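PDB 4M8B: YHR177W from Saccharomyces cerevisiae, which probably regulates transcription by binding DNA through its WOPR domain, the part of the longer yeast protein present here. Local coordinates for residues S74-G78 / K79-Y83. Residues are numbered along the deposited sequence; the frame is centred on the assembly and turned at random.
Sequences SRISG and KFLVY. With nucleotides of chain A; nucleotides of chain B.
Ser74 has chi1 at 69°, setting OG between its backbone N and carbonyl carbon, while Tyr83 CG lies beside its own backbone N (chi1 -52°), which brings the ring obliquely to Ser74 CB, 3.4 Å from Tyr83 CE2. With CB placed against the tyrosine, Ser74 OG gives a hydrogen bond of 2.6 Å to N7 of DG11 of chain A, an acceptor on the guanine's major-groove edge.

The Arg75 side chain leads away from the hairpin. Its NH2 bonds OP2 of DA7 of chain B at 2.7 Å, NE adds a weak bond to the same oxygen, and NH1 turns back to Ser74 O at 3.1 Å. The guanidinium is thus held to phosphate and backbone at once, with C8 of that adenine lying over one face, toward its rim. Leu81 CD1 rests 3.4 Å from O5' of DG11 of chain A.

Behind these groups is a beta hairpin with a two-residue loop, a type II' turn from Ser77 to Phe80, with Gly78 and Lys79 at its corners. Arg75 and Val82 form a hydrogen-bonded pair, with Val82 N 2.8 Å from Arg75 O; Ser77 and Phe80 form another.

Lys79 NZ reaches Glu16 of helix 16-28 in a salt bridge, and Phe80 meets Lys121 in a cation-pi contact. Strand 80-88 pairs with strand 113-128 on its other side, leaving strand 75-77 at the margin of the sheet, where Ser74, Arg75 and Ile76 meet the DNA.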
ATOM      1  N   SER C  74      -8.253  10.767   0.524  1.00 33.17           N
ATOM      2  CA  SER C  74      -6.835  10.572   0.239  1.00 23.61           C
ATOM      3  C   SER C  74      -5.994  11.805   0.558  1.00 36.21           C
ATOM      4  O   SER C  74      -6.401  12.934   0.285  1.00 36.47           O
ATOM      5  CB  SER C  74      -6.638  10.197  -1.228  1.00 22.88           C
ATOM      6  OG  SER C  74      -6.944  11.289  -2.075  1.00 31.69           O
ATOM      7  N   ARG C  75      -4.823  11.575   1.145  1.00 28.64           N
ATOM      8  CA  ARG C  75      -3.809  12.615   1.294  1.00 39.27           C
ATOM      9  C   ARG C  75      -2.543  12.171   0.568  1.00 38.42           C
ATOM     10  O   ARG C  75      -2.335  10.977   0.360  1.00 46.80           O
ATOM     11  CB  ARG C  75      -3.510  12.884   2.772  1.00 33.94           C
ATOM     12  CG  ARG C  75      -4.649  13.548   3.532  1.00 38.59           C
ATOM     13  CD  ARG C  75      -4.896  14.967   3.041  1.00 40.16           C
ATOM     14  NE  ARG C  75      -6.026  15.596   3.723  1.00 39.85           N
ATOM     15  CZ  ARG C  75      -7.235  15.741   3.193  1.00 34.67           C
ATOM     16  NH1 ARG C  75      -7.477  15.306   1.965  1.00 43.60           N
ATOM     17  NH2 ARG C  75      -8.200  16.325   3.888  1.00 44.37           N
ATOM     18  N   ILE C  76      -1.704  13.122   0.173  1.00 37.56           N
ATOM     19  CA  ILE C  76      -0.469  12.782  -0.529  1.00 27.91           C
ATOM     20  C   ILE C  76       0.727  12.778   0.422  1.00 26.66           C
ATOM     21  O   ILE C  76       0.864  13.656   1.272  1.00 38.35           O
ATOM     22  CB  ILE C  76      -0.183  13.747  -1.696  1.00 31.88           C
ATOM     23  CG1 ILE C  76      -1.455  14.005  -2.504  1.00 25.21           C
ATOM     24  CG2 ILE C  76       0.915  13.193  -2.590  1.00 25.44           C
ATOM     25  CD1 ILE C  76      -1.232  14.892  -3.713  1.00 34.03           C
ATOM     26  N   SER C  77       1.579  11.771   0.280  1.00 30.80           N
ATOM     27  CA  SER C  77       2.814  11.689   1.044  1.00 35.59           C
ATOM     28  C   SER C  77       3.915  11.255   0.092  1.00 33.87           C
ATOM     29  O   SER C  77       4.142  10.062  -0.105  1.00 28.11           O
ATOM     30  CB  SER C  77       2.679  10.696   2.200  1.00 32.60           C
ATOM     31  OG  SER C  77       3.866  10.645   2.975  1.00 43.73           O
ATOM     32  N   GLY C  78       4.585  12.232  -0.508  1.00 40.42           N
ATOM     33  CA  GLY C  78       5.563  11.953  -1.538  1.00 36.34           C
ATOM     34  C   GLY C  78       4.861  11.545  -2.818  1.00 38.67           C
ATOM     35  O   GLY C  78       4.135  12.339  -3.419  1.00 39.47           O
ATOM     36  N   LYS C  79       5.074  10.304  -3.234  1.00 36.09           N
ATOM     37  CA  LYS C  79       4.405   9.777  -4.412  1.00 34.21           C
ATOM     38  C   LYS C  79       3.344   8.763  -4.003  1.00 36.70           C
ATOM     39  O   LYS C  79       2.732   8.115  -4.852  1.00 27.30           O
ATOM     40  CB  LYS C  79       5.425   9.146  -5.361  1.00 34.02           C
ATOM     41  CG  LYS C  79       6.538  10.092  -5.781  1.00 40.60           C
ATOM     42  CD  LYS C  79       7.513   9.428  -6.745  1.00 48.24           C
ATOM     43  CE  LYS C  79       8.601  10.399  -7.177  1.00 41.17           C
ATOM     44  NZ  LYS C  79       9.542   9.782  -8.152  1.00 45.64           N
ATOM     45  N   PHE C  80       3.132   8.636  -2.696  1.00 32.37           N
ATOM     46  CA  PHE C  80       2.136   7.714  -2.161  1.00 25.28           C
ATOM     47  C   PHE C  80       0.820   8.420  -1.868  1.00 31.38           C
ATOM     48  O   PHE C  80       0.795   9.620  -1.597  1.00 38.95           O
ATOM     49  CB  PHE C  80       2.630   7.072  -0.863  1.00 23.54           C
ATOM     50  CG  PHE C  80       3.815   6.171  -1.035  1.00 29.07           C
ATOM     51  CD1 PHE C  80       3.666   4.900  -1.564  1.00 35.10           C
ATOM     52  CD2 PHE C  80       5.078   6.585  -0.644  1.00 46.81           C
ATOM     53  CE1 PHE C  80       4.757   4.063  -1.716  1.00 33.61           C
ATOM     54  CE2 PHE C  80       6.173   5.753  -0.792  1.00 46.83           C
ATOM     55  CZ  PHE C  80       6.013   4.490  -1.328  1.00 36.20           C
ATOM     56  N   LEU C  81      -0.271   7.665  -1.921  1.00 27.18           N
ATOM     57  CA  LEU C  81      -1.540   8.126  -1.379  1.00 23.90           C
ATOM     58  C   LEU C  81      -1.729   7.461  -0.020  1.00 27.55           C
ATOM     59  O   LEU C  81      -1.409   6.286   0.151  1.00 34.14           O
ATOM     60  CB  LEU C  81      -2.699   7.785  -2.320  1.00 27.35           C
ATOM     61  CG  LEU C  81      -2.776   8.648  -3.580  1.00 33.81           C
ATOM     62  CD1 LEU C  81      -3.957   8.257  -4.455  1.00 22.16           C
ATOM     63  CD2 LEU C  81      -2.856  10.115  -3.196  1.00 34.83           C
ATOM     64  N   VAL C  82      -2.229   8.217   0.951  1.00 24.11           N
ATOM     65  CA  VAL C  82      -2.432   7.688   2.295  1.00 24.64           C
ATOM     66  C   VAL C  82      -3.886   7.831   2.738  1.00 27.90           C
ATOM     67  O   VAL C  82      -4.538   8.834   2.451  1.00 30.31           O
ATOM     68  CB  VAL C  82      -1.510   8.380   3.318  1.00 22.07           C
ATOM     69  CG1 VAL C  82      -1.807   7.886   4.723  1.00 25.62           C
ATOM     70  CG2 VAL C  82      -0.059   8.126   2.969  1.00 29.84           C
ATOM     71  N   TYR C  83      -4.387   6.820   3.440  1.00 21.42           N
ATOM     72  CA  TYR C  83      -5.759   6.837   3.929  1.00 21.04           C
ATOM     73  C   TYR C  83      -5.808   6.398   5.390  1.00 29.91           C
ATOM     74  O   TYR C  83      -4.967   5.618   5.839  1.00 28.08           O
ATOM     75  CB  TYR C  83      -6.633   5.910   3.086  1.00 21.69           C
ATOM     76  CG  TYR C  83      -6.552   6.136   1.593  1.00 18.33           C
ATOM     77  CD1 TYR C  83      -5.493   5.635   0.851  1.00 18.52           C
ATOM     78  CD2 TYR C  83      -7.549   6.824   0.918  1.00 12.13           C
ATOM     79  CE1 TYR C  83      -5.424   5.826  -0.517  1.00 20.20           C
ATOM     80  CE2 TYR C  83      -7.486   7.019  -0.449  1.00 11.98           C
ATOM     81  CZ  TYR C  83      -6.422   6.518  -1.160  1.00 18.22           C
ATOM     82  OH  TYR C  83      -6.355   6.711  -2.521  1.00 24.62           O
TER
ATOM     83  P    DG A  11      -3.885   6.163  -8.544  1.00 32.03           P
ATOM     84  OP1  DG A  11      -3.542   6.356  -9.968  1.00 28.07           O
ATOM     85  OP2  DG A  11      -3.294   5.019  -7.817  1.00 44.47           O
ATOM     86  O5'  DG A  11      -3.521   7.503  -7.753  1.00 33.76           O
ATOM     87  C5'  DG A  11      -3.218   8.723  -8.439  1.00 40.92           C
ATOM     88  C4'  DG A  11      -4.459   9.442  -8.947  1.00 44.89           C
ATOM     89  O4'  DG A  11      -5.500   9.422  -7.948  1.00 39.48           O
ATOM     90  C3'  DG A  11      -4.281  10.926  -9.231  1.00 49.63           C
ATOM     91  O3'  DG A  11      -3.784  11.118 -10.549  1.00 40.65           O
ATOM     92  C2'  DG A  11      -5.683  11.508  -9.036  1.00 36.70           C
ATOM     93  C1'  DG A  11      -6.408  10.479  -8.179  1.00 27.12           C
ATOM     94  N9   DG A  11      -6.912  10.954  -6.887  1.00 23.71           N
ATOM     95  C8   DG A  11      -6.554  10.499  -5.640  1.00 34.46           C
ATOM     96  N7   DG A  11      -7.185  11.098  -4.663  1.00 32.21           N
ATOM     97  C5   DG A  11      -8.019  12.004  -5.301  1.00 25.22           C
ATOM     98  C6   DG A  11      -8.942  12.931  -4.760  1.00 31.00           C
ATOM     99  O6   DG A  11      -9.219  13.147  -3.570  1.00 21.97           O
ATOM    100  N1   DG A  11      -9.582  13.657  -5.762  1.00 29.74           N
ATOM    101  C2   DG A  11      -9.358  13.507  -7.112  1.00 35.86           C
ATOM    102  N2   DG A  11     -10.072  14.299  -7.928  1.00 34.24           N
ATOM    103  N3   DG A  11      -8.497  12.641  -7.629  1.00 34.18           N
ATOM    104  C4   DG A  11      -7.864  11.926  -6.668  1.00 27.93           C
TER
ATOM    105  P    DA B   7      -7.079  19.195   5.867  1.00 56.49           P
ATOM    106  OP1  DA B   7      -7.239  19.740   7.235  1.00 45.20           O
ATOM    107  OP2  DA B   7      -6.823  17.750   5.667  1.00 74.96           O
ATOM    108  O5'  DA B   7      -8.374  19.598   5.035  1.00 52.81           O
ATOM    109  C5'  DA B   7      -8.724  20.965   5.013  1.00 43.62           C
ATOM    110  C4'  DA B   7      -9.146  21.399   3.626  1.00 31.54           C
ATOM    111  O4'  DA B   7      -8.154  21.033   2.630  1.00 46.15           O
ATOM    112  C3'  DA B   7     -10.454  20.779   3.168  1.00 49.11           C
ATOM    113  O3'  DA B   7     -11.310  21.858   2.848  1.00 47.22           O
ATOM    114  C2'  DA B   7     -10.057  19.915   1.971  1.00 59.43           C
ATOM    115  C1'  DA B   7      -8.833  20.650   1.449  1.00 45.42           C
ATOM    116  N9   DA B   7      -7.932  19.872   0.597  1.00 39.32           N
ATOM    117  C8   DA B   7      -7.053  18.896   0.977  1.00 43.73           C
ATOM    118  N7   DA B   7      -6.364  18.376  -0.013  1.00 36.69           N
ATOM    119  C5   DA B   7      -6.820  19.060  -1.124  1.00 27.25           C
ATOM    120  C6   DA B   7      -6.482  18.981  -2.485  1.00 30.47           C
ATOM    121  N6   DA B   7      -5.561  18.136  -2.959  1.00 24.31           N
ATOM    122  N1   DA B   7      -7.126  19.806  -3.333  1.00 29.99           N
ATOM    123  C2   DA B   7      -8.037  20.653  -2.840  1.00 38.89           C
ATOM    124  N3   DA B   7      -8.438  20.818  -1.580  1.00 44.20           N
ATOM    125  C4   DA B   7      -7.782  19.983  -0.765  1.00 31.02           C
TER